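Side-chain contact in protein F2 like fibronectin-binding protein (Streptococcus pneumoniae, PDB 5A0N), which probably serves as a surface adhesin of this Gram-positive pathogen, its N-terminal domain carrying an internal thioester suited to covalent attachment to host molecules: residues Gln141-Gln144 with Tyr145-Arg149. Residues are numbered along the deposited sequence; the frame is centred on the assembly and turned at random.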
ATOM      1  N   GLN A 141       1.916  -7.520  -2.418  1.00  6.87           N
ATOM      2  CA  GLN A 141       3.125  -7.580  -1.619  1.00  6.74           C
ATOM      3  C   GLN A 141       4.344  -7.085  -2.418  1.00  6.73           C
ATOM      4  O   GLN A 141       5.164  -6.356  -1.869  1.00  7.35           O
ATOM      5  CB  GLN A 141       3.345  -8.996  -1.107  1.00  8.04           C
ATOM      6  CG  GLN A 141       4.523  -9.118  -0.170  1.00  9.05           C
ATOM      7  CD  GLN A 141       4.693 -10.495   0.402  1.00 11.04           C
ATOM      8  OE1 GLN A 141       4.495 -11.486  -0.295  1.00 14.42           O
ATOM      9  NE2 GLN A 141       4.972 -10.563   1.710  1.00 11.17           N
ATOM     10  N   VAL A 142       4.505  -7.488  -3.686  0.50  6.76           N
ATOM     11  CA  VAL A 142       5.675  -6.978  -4.439  0.50  7.07           C
ATOM     12  C   VAL A 142       5.565  -5.499  -4.747  0.50  6.98           C
ATOM     13  O   VAL A 142       6.567  -4.782  -4.685  0.50  7.39           O
ATOM     14  CB  VAL A 142       6.029  -7.777  -5.710  0.50  7.57           C
ATOM     15  CG1 VAL A 142       6.588  -9.125  -5.312  0.50  9.72           C
ATOM     16  CG2 VAL A 142       4.849  -7.895  -6.675  0.50  7.05           C
ATOM     17  N   ILE A 143       4.371  -5.020  -5.055  1.00  6.75           N
ATOM     18  CA  ILE A 143       4.176  -3.580  -5.216  1.00  6.80           C
ATOM     19  C   ILE A 143       4.561  -2.851  -3.919  1.00  6.82           C
ATOM     20  O   ILE A 143       5.239  -1.810  -3.955  1.00  7.18           O
ATOM     21  CB  ILE A 143       2.733  -3.253  -5.647  1.00  7.11           C
ATOM     22  CG1 ILE A 143       2.475  -3.741  -7.073  1.00  8.12           C
ATOM     23  CG2 ILE A 143       2.447  -1.775  -5.476  1.00  7.68           C
ATOM     24  CD1 ILE A 143       3.094  -2.886  -8.177  1.00  8.97           C
ATOM     25  N   GLN A 144       4.161  -3.390  -2.771  1.00  6.31           N
ATOM     26  CA  GLN A 144       4.478  -2.767  -1.502  1.00  5.90           C
ATOM     27  C   GLN A 144       5.987  -2.668  -1.285  1.00  6.09           C
ATOM     28  O   GLN A 144       6.472  -1.647  -0.803  1.00  6.69           O
ATOM     29  CB  GLN A 144       3.812  -3.527  -0.368  1.00  6.80           C
ATOM     30  CG  GLN A 144       4.153  -3.007   1.028  1.00  6.45           C
ATOM     31  CD  GLN A 144       3.579  -1.656   1.305  1.00  6.16           C
ATOM     32  OE1 GLN A 144       2.453  -1.538   1.815  1.00  6.83           O
ATOM     33  NE2 GLN A 144       4.360  -0.612   1.036  1.00  7.10           N
ATOM     34  N   TYR A 145       6.717  -3.737  -1.537  1.00  6.48           N
ATOM     35  CA  TYR A 145       8.171  -3.692  -1.386  1.00  6.68           C
ATOM     36  C   TYR A 145       8.784  -2.668  -2.332  1.00  7.29           C
ATOM     37  O   TYR A 145       9.735  -1.968  -1.931  1.00  8.06           O
ATOM     38  CB  TYR A 145       8.840  -5.068  -1.508  1.00  7.41           C
ATOM     39  CG  TYR A 145       8.704  -5.849  -0.224  1.00  7.74           C
ATOM     40  CD1 TYR A 145       9.481  -5.515   0.883  1.00  8.31           C
ATOM     41  CD2 TYR A 145       7.776  -6.883  -0.091  1.00  8.79           C
ATOM     42  CE1 TYR A 145       9.321  -6.181   2.104  1.00  9.00           C
ATOM     43  CE2 TYR A 145       7.618  -7.545   1.126  1.00  9.74           C
ATOM     44  CZ  TYR A 145       8.384  -7.183   2.213  1.00  9.06           C
ATOM     45  OH  TYR A 145       8.227  -7.787   3.430  1.00 10.85           O
ATOM     46  N   GLU A 146       8.265  -2.534  -3.552  1.00  6.74           N
ATOM     47  CA  GLU A 146       8.826  -1.541  -4.445  1.00  7.36           C
ATOM     48  C   GLU A 146       8.464  -0.121  -4.028  1.00  7.40           C
ATOM     49  O   GLU A 146       9.290   0.784  -4.186  1.00  8.27           O
ATOM     50  CB  GLU A 146       8.489  -1.842  -5.894  1.00  7.61           C
ATOM     51  CG  GLU A 146       9.490  -1.237  -6.896  1.00  7.92           C
ATOM     52  CD  GLU A 146      10.882  -1.845  -6.886  1.00  8.02           C
ATOM     53  OE1 GLU A 146      11.205  -2.619  -5.954  1.00  9.30           O
ATOM     54  OE2 GLU A 146      11.658  -1.554  -7.821  1.00  8.65           O
ATOM     55  N   ILE A 147       7.289   0.080  -3.423  1.00  6.43           N
ATOM     56  CA  ILE A 147       7.005   1.376  -2.825  1.00  7.13           C
ATOM     57  C   ILE A 147       8.050   1.715  -1.775  1.00  7.11           C
ATOM     58  O   ILE A 147       8.559   2.849  -1.742  1.00  8.11           O
ATOM     59  CB  ILE A 147       5.556   1.434  -2.301  1.00  6.58           C
ATOM     60  CG1 ILE A 147       4.622   1.507  -3.507  1.00  7.41           C
ATOM     61  CG2 ILE A 147       5.332   2.566  -1.303  1.00  7.58           C
ATOM     62  CD1 ILE A 147       3.140   1.350  -3.180  1.00  8.03           C
ATOM     63  N   TRP A 148       8.386   0.744  -0.926  1.00  6.79           N
ATOM     64  CA  TRP A 148       9.380   0.935   0.131  1.00  6.96           C
ATOM     65  C   TRP A 148      10.802   1.126  -0.401  1.00  7.44           C
ATOM     66  O   TRP A 148      11.628   1.733   0.280  1.00  8.07           O
ATOM     67  CB  TRP A 148       9.358  -0.248   1.113  1.00  6.84           C
ATOM     68  CG  TRP A 148       8.183  -0.271   2.003  1.00  6.86           C
ATOM     69  CD1 TRP A 148       7.467   0.780   2.449  1.00  7.53           C
ATOM     70  CD2 TRP A 148       7.611  -1.446   2.616  1.00  6.89           C
ATOM     71  NE1 TRP A 148       6.487   0.345   3.338  1.00  7.61           N
ATOM     72  CE2 TRP A 148       6.545  -1.028   3.426  1.00  6.92           C
ATOM     73  CE3 TRP A 148       7.888  -2.808   2.531  1.00  7.14           C
ATOM     74  CZ2 TRP A 148       5.770  -1.928   4.172  1.00  7.31           C
ATOM     75  CZ3 TRP A 148       7.098  -3.685   3.212  1.00  7.05           C
ATOM     76  CH2 TRP A 148       6.057  -3.251   4.034  1.00  7.97           C
ATOM     77  N   ARG A 149      11.090   0.666  -1.609  1.00  7.54           N
ATOM     78  CA  ARG A 149      12.375   1.008  -2.240  1.00  8.04           C
ATOM     79  C   ARG A 149      12.522   2.517  -2.282  1.00  8.59           C
ATOM     80  O   ARG A 149      13.603   3.042  -2.016  1.00  9.80           O
ATOM     81  CB  ARG A 149      12.430   0.433  -3.655  1.00  8.59           C
ATOM     82  CG  ARG A 149      13.674   0.844  -4.432  1.00  8.62           C
ATOM     83  CD  ARG A 149      13.710   0.218  -5.801  1.00  8.50           C
ATOM     84  NE  ARG A 149      14.863   0.657  -6.561  1.00  8.67           N
ATOM     85  CZ  ARG A 149      15.067   0.346  -7.833  1.00  9.18           C
ATOM     86  NH1 ARG A 149      14.269  -0.481  -8.457  1.00  9.86           N
ATOM     87  NH2 ARG A 149      16.130   0.824  -8.474  1.00 10.88           N
TER
HETATM   88  O   HOH W   1       5.624  -8.484   3.598  1.00 18.00           O
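Gln144 lies over one face of the Trp148 indole, one helical turn further along, with its amide and the ring planes only 17° apart. Its CG makes a CH-pi contact above the six-membered ring, 3.6 Å from the centroid, and the chain bends at chi2 and runs across the indole, bringing NE2 within 3.3 Å of Trp148 CE2. NE2 and the indole NE1 are both donors and do not bond to each other; the amide stacks instead. Braced by Trp148, Gln144 holds the backbone of Cys56, probably the thioester cysteine, its OE1 accepting from Cys56 N. Beside the indole, Gln141 and Tyr145 form a second pair, linked to the first by Trp148 CZ3 over one face of the Tyr145 ring. Gln141, extended with CG anti to the backbone N (chi1 -175°), runs alongside Tyr145, and its CG meets the ring at CE2, 3.7 Å away. Amide and phenol are turned 43° apart, and one water joins their ends, accepting from Gln141 NE2 at 2.9 Å and lying 2.7 Å from Tyr145 OH. Gln141 OE1 is held by Gln172 NE2. Beneath the side chains run regular i to i+4 helix bonds, such as Trp148 N to Gln144 O at 3.1 Å. Further round, Ile143 CG2 touches Ile147 CD1, and Glu146 OE2 forms salt bridges with Arg149 NH1 (2.9 Å) and with Arg180 of helix 170-182. Residues 141-149 lie on helix 132-152 of the helical insertion region: the isoleucines pack on helix 105-118 and Phe55, Val142 and Glu146 face helix 170-182, and Gln144 and Trp148 meet strand 55-56.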